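Local coordinates for PTS system, cellobiose-specific IIA component (Bacillus anthracis, PDB 3K1S), which probably relays a phosphoryl group as the IIA component of a cellobiose-specific phosphotransferase system, working as an all-helical trimer, at residues Arg23-Lys34 with Val91-Tyr102. Numbering follows the deposited sequence.
Sequences RSFAMEALQFAK and VKELAAEFIDLY. With NA (sodium ion), chain N; NA (sodium ion), chain J.
The Tyr102 ring takes Lys34 on one face: Lys34 CA stands 3.9 Å from the ring centroid and 5° off its normal, a CH-pi contact. The two side chains run alongside each other, Lys34 CG coming within 3.4 Å of Tyr102 OH. At the ring's edge, in plane, a sodium ion binds Tyr102 OH at 2.2 Å and also Glu97 O of the third subunit. Met27 CG covers one face of the Arg23 guanidinium, toward its rim. Leu30 CD1 lies 3.7 Å from Phe98 CD2, oblique to the ring, because chi1 of -166° sets Leu30 CG anti to the backbone N, swinging it across. Alanines let the helices approach: Ala33 CB rests 3.8 Å from Ile99 CG1, and Ala26 CB 3.8 Å from Lys92 CA. Selenomethionine Met27 SE meets Val91 CG1 at 3.7 Å, side chains crossing near a right angle. Lys34 NZ forms salt bridges with Glu97 and Asp100 of the third subunit, and Arg23, in one of two conformers, with its Glu93. The segments, axes 8.9 Å apart and 9° from parallel, pair helices 10-34 and 76-108 of the three-helix bundle; helix 38-67 covers Ala29 and Ile99, while Phe98 meets Phe98 of both other subunits.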
# COMPACT_ATOMS: atom_id res chain seq x y z
N ARG A 23 2.70 -8.75 -7.58
CA ARG A 23 1.81 -8.94 -6.48
C ARG A 23 1.29 -10.38 -6.43
O ARG A 23 1.28 -10.99 -5.40
CB ARG A 23 0.64 -7.96 -6.58
CG ARG A 23 -0.27 -7.99 -5.42
CD ARG A 23 -1.65 -7.45 -5.74
NE ARG A 23 -2.60 -8.02 -4.80
CZ ARG A 23 -3.34 -9.10 -5.04
NH1 ARG A 23 -3.26 -9.72 -6.20
NH2 ARG A 23 -4.15 -9.56 -4.11
N SER A 24 0.93 -10.91 -7.58
CA SER A 24 0.48 -12.30 -7.68
C SER A 24 1.54 -13.31 -7.19
O SER A 24 1.20 -14.27 -6.48
CB SER A 24 0.06 -12.63 -9.11
OG SER A 24 -1.10 -11.88 -9.46
N PHE A 25 2.80 -13.09 -7.56
CA PHE A 25 3.87 -13.98 -7.11
C PHE A 25 4.02 -13.92 -5.60
O PHE A 25 4.15 -14.95 -4.94
CB PHE A 25 5.21 -13.67 -7.80
CG PHE A 25 5.34 -14.23 -9.20
CD1 PHE A 25 5.04 -15.56 -9.47
CD2 PHE A 25 5.79 -13.42 -10.25
CE1 PHE A 25 5.17 -16.09 -10.75
CE2 PHE A 25 5.93 -13.93 -11.53
CZ PHE A 25 5.62 -15.28 -11.79
N ALA A 26 3.99 -12.71 -5.06
CA ALA A 26 4.11 -12.51 -3.62
C ALA A 26 2.99 -13.21 -2.85
O ALA A 26 3.25 -13.88 -1.85
CB ALA A 26 4.17 -11.02 -3.27
N MSE A 27 1.75 -13.08 -3.31
CA MSE A 27 0.62 -13.73 -2.64
C MSE A 27 0.67 -15.26 -2.81
O MSE A 27 0.35 -16.00 -1.87
CB MSE A 27 -0.73 -13.18 -3.13
CG MSE A 27 -0.98 -11.71 -2.77
SE MSE A 27 -0.79 -11.23 -0.87
CE MSE A 27 -2.15 -12.42 -0.11
N GLU A 28 1.08 -15.72 -3.99
CA GLU A 28 1.27 -17.15 -4.23
C GLU A 28 2.30 -17.71 -3.24
O GLU A 28 2.10 -18.78 -2.67
CB GLU A 28 1.66 -17.42 -5.69
CG GLU A 28 0.50 -17.16 -6.68
CD GLU A 28 0.94 -16.75 -8.09
OE1 GLU A 28 2.15 -16.71 -8.39
OE2 GLU A 28 0.05 -16.45 -8.91
N ALA A 29 3.38 -16.95 -3.03
CA ALA A 29 4.42 -17.31 -2.07
C ALA A 29 3.89 -17.33 -0.64
O ALA A 29 4.20 -18.24 0.14
CB ALA A 29 5.60 -16.35 -2.18
N LEU A 30 3.09 -16.32 -0.30
CA LEU A 30 2.47 -16.25 1.02
C LEU A 30 1.64 -17.51 1.23
O LEU A 30 1.79 -18.20 2.25
CB LEU A 30 1.61 -14.98 1.15
CG LEU A 30 1.13 -14.56 2.54
CD1 LEU A 30 0.69 -13.10 2.54
CD2 LEU A 30 -0.00 -15.45 3.05
N GLN A 31 0.79 -17.83 0.25
CA GLN A 31 -0.05 -19.03 0.32
C GLN A 31 0.76 -20.34 0.44
O GLN A 31 0.36 -21.23 1.18
CB GLN A 31 -1.01 -19.10 -0.88
CG GLN A 31 -1.84 -20.38 -0.95
CD GLN A 31 -2.95 -20.44 0.10
OE1 GLN A 31 -3.96 -19.76 -0.01
NE2 GLN A 31 -2.75 -21.27 1.12
N PHE A 32 1.85 -20.45 -0.31
CA PHE A 32 2.76 -21.61 -0.20
C PHE A 32 3.29 -21.76 1.23
O PHE A 32 3.20 -22.83 1.82
CB PHE A 32 3.95 -21.50 -1.16
CG PHE A 32 3.62 -21.81 -2.60
CD1 PHE A 32 2.86 -22.93 -2.93
CD2 PHE A 32 4.09 -21.00 -3.62
CE1 PHE A 32 2.57 -23.23 -4.26
CE2 PHE A 32 3.81 -21.29 -4.95
CZ PHE A 32 3.04 -22.40 -5.27
N ALA A 33 3.85 -20.68 1.77
CA ALA A 33 4.42 -20.68 3.12
C ALA A 33 3.38 -21.11 4.15
O ALA A 33 3.70 -21.87 5.08
CB ALA A 33 4.98 -19.30 3.45
N LYS A 34 2.16 -20.63 3.97
CA LYS A 34 1.04 -20.97 4.85
C LYS A 34 0.78 -22.48 4.88
O LYS A 34 0.28 -23.01 5.87
CB LYS A 34 -0.22 -20.24 4.39
CG LYS A 34 -1.31 -20.17 5.45
CD LYS A 34 -2.65 -19.75 4.86
CE LYS A 34 -2.75 -18.25 4.66
NZ LYS A 34 -4.17 -17.83 4.50
N VAL A 91 3.40 -5.18 -0.93
CA VAL A 91 2.92 -6.55 -0.73
C VAL A 91 4.07 -7.56 -0.68
O VAL A 91 4.09 -8.44 0.18
CB VAL A 91 1.87 -6.95 -1.80
CG1 VAL A 91 1.45 -8.40 -1.65
CG2 VAL A 91 0.64 -6.04 -1.69
N LYS A 92 5.03 -7.43 -1.59
CA LYS A 92 6.21 -8.29 -1.57
C LYS A 92 6.96 -8.15 -0.24
O LYS A 92 7.32 -9.15 0.38
CB LYS A 92 7.13 -7.97 -2.75
CG LYS A 92 8.40 -8.82 -2.79
CD LYS A 92 9.33 -8.35 -3.89
CE LYS A 92 10.72 -8.94 -3.74
NZ LYS A 92 11.44 -8.38 -2.56
N GLU A 93 7.18 -6.91 0.18
CA GLU A 93 7.93 -6.63 1.40
C GLU A 93 7.25 -7.23 2.64
O GLU A 93 7.93 -7.74 3.53
CB GLU A 93 8.13 -5.12 1.58
CG GLU A 93 9.05 -4.75 2.74
CD GLU A 93 9.50 -3.29 2.73
OE1 GLU A 93 8.82 -2.45 2.11
OE2 GLU A 93 10.55 -3.00 3.34
N LEU A 94 5.93 -7.16 2.69
CA LEU A 94 5.21 -7.70 3.85
C LEU A 94 5.01 -9.21 3.77
O LEU A 94 5.04 -9.90 4.79
CB LEU A 94 3.89 -6.96 4.06
CG LEU A 94 4.07 -5.48 4.42
CD1 LEU A 94 2.72 -4.78 4.48
CD2 LEU A 94 4.84 -5.30 5.74
N ALA A 95 4.83 -9.72 2.55
CA ALA A 95 4.69 -11.15 2.33
C ALA A 95 5.96 -11.89 2.78
O ALA A 95 5.88 -12.99 3.33
CB ALA A 95 4.39 -11.44 0.87
N ALA A 96 7.12 -11.28 2.55
CA ALA A 96 8.39 -11.75 3.10
C ALA A 96 8.28 -11.94 4.61
O ALA A 96 8.82 -12.91 5.17
CB ALA A 96 9.51 -10.77 2.77
N GLU A 97 7.59 -11.01 5.26
CA GLU A 97 7.43 -11.02 6.71
C GLU A 97 6.41 -12.04 7.18
O GLU A 97 6.58 -12.64 8.24
CB GLU A 97 7.10 -9.62 7.22
CG GLU A 97 8.24 -8.61 7.05
CD GLU A 97 9.58 -9.11 7.60
OE1 GLU A 97 9.58 -9.83 8.62
OE2 GLU A 97 10.62 -8.78 7.00
N PHE A 98 5.35 -12.26 6.40
CA PHE A 98 4.44 -13.37 6.68
C PHE A 98 5.15 -14.71 6.56
O PHE A 98 4.97 -15.60 7.40
CB PHE A 98 3.23 -13.35 5.76
CG PHE A 98 2.19 -12.35 6.17
CD1 PHE A 98 1.37 -12.60 7.26
CD2 PHE A 98 2.02 -11.17 5.46
CE1 PHE A 98 0.40 -11.68 7.65
CE2 PHE A 98 1.06 -10.24 5.84
CZ PHE A 98 0.25 -10.50 6.93
N ILE A 99 5.97 -14.84 5.52
CA ILE A 99 6.70 -16.08 5.25
C ILE A 99 7.66 -16.41 6.40
O ILE A 99 7.72 -17.56 6.84
CB ILE A 99 7.43 -16.01 3.89
CG1 ILE A 99 6.42 -15.82 2.76
CG2 ILE A 99 8.27 -17.27 3.67
CD1 ILE A 99 7.00 -15.28 1.47
N ASP A 100 8.38 -15.40 6.88
CA ASP A 100 9.31 -15.59 7.99
C ASP A 100 8.57 -16.00 9.25
O ASP A 100 9.04 -16.85 10.01
CB ASP A 100 10.17 -14.34 8.24
CG ASP A 100 11.59 -14.50 7.73
OD1 ASP A 100 11.88 -15.48 7.00
OD2 ASP A 100 12.43 -13.64 8.05
N LEU A 101 7.41 -15.40 9.46
CA LEU A 101 6.57 -15.71 10.60
C LEU A 101 6.05 -17.14 10.54
O LEU A 101 5.98 -17.82 11.56
CB LEU A 101 5.42 -14.69 10.72
CG LEU A 101 4.43 -14.81 11.89
CD1 LEU A 101 5.14 -14.93 13.23
CD2 LEU A 101 3.49 -13.61 11.89
N TYR A 102 5.71 -17.61 9.34
CA TYR A 102 5.30 -19.01 9.18
C TYR A 102 6.44 -20.00 9.40
O TYR A 102 6.22 -21.10 9.92
CB TYR A 102 4.62 -19.26 7.83
CG TYR A 102 3.16 -18.88 7.83
CD1 TYR A 102 2.23 -19.65 8.54
CD2 TYR A 102 2.69 -17.76 7.14
CE1 TYR A 102 0.88 -19.31 8.56
CE2 TYR A 102 1.34 -17.41 7.16
CZ TYR A 102 0.45 -18.20 7.87
OH TYR A 102 -0.89 -17.88 7.89
NA NA N . 8.28 -11.63 10.12
NA NA J . -1.79 -15.92 7.54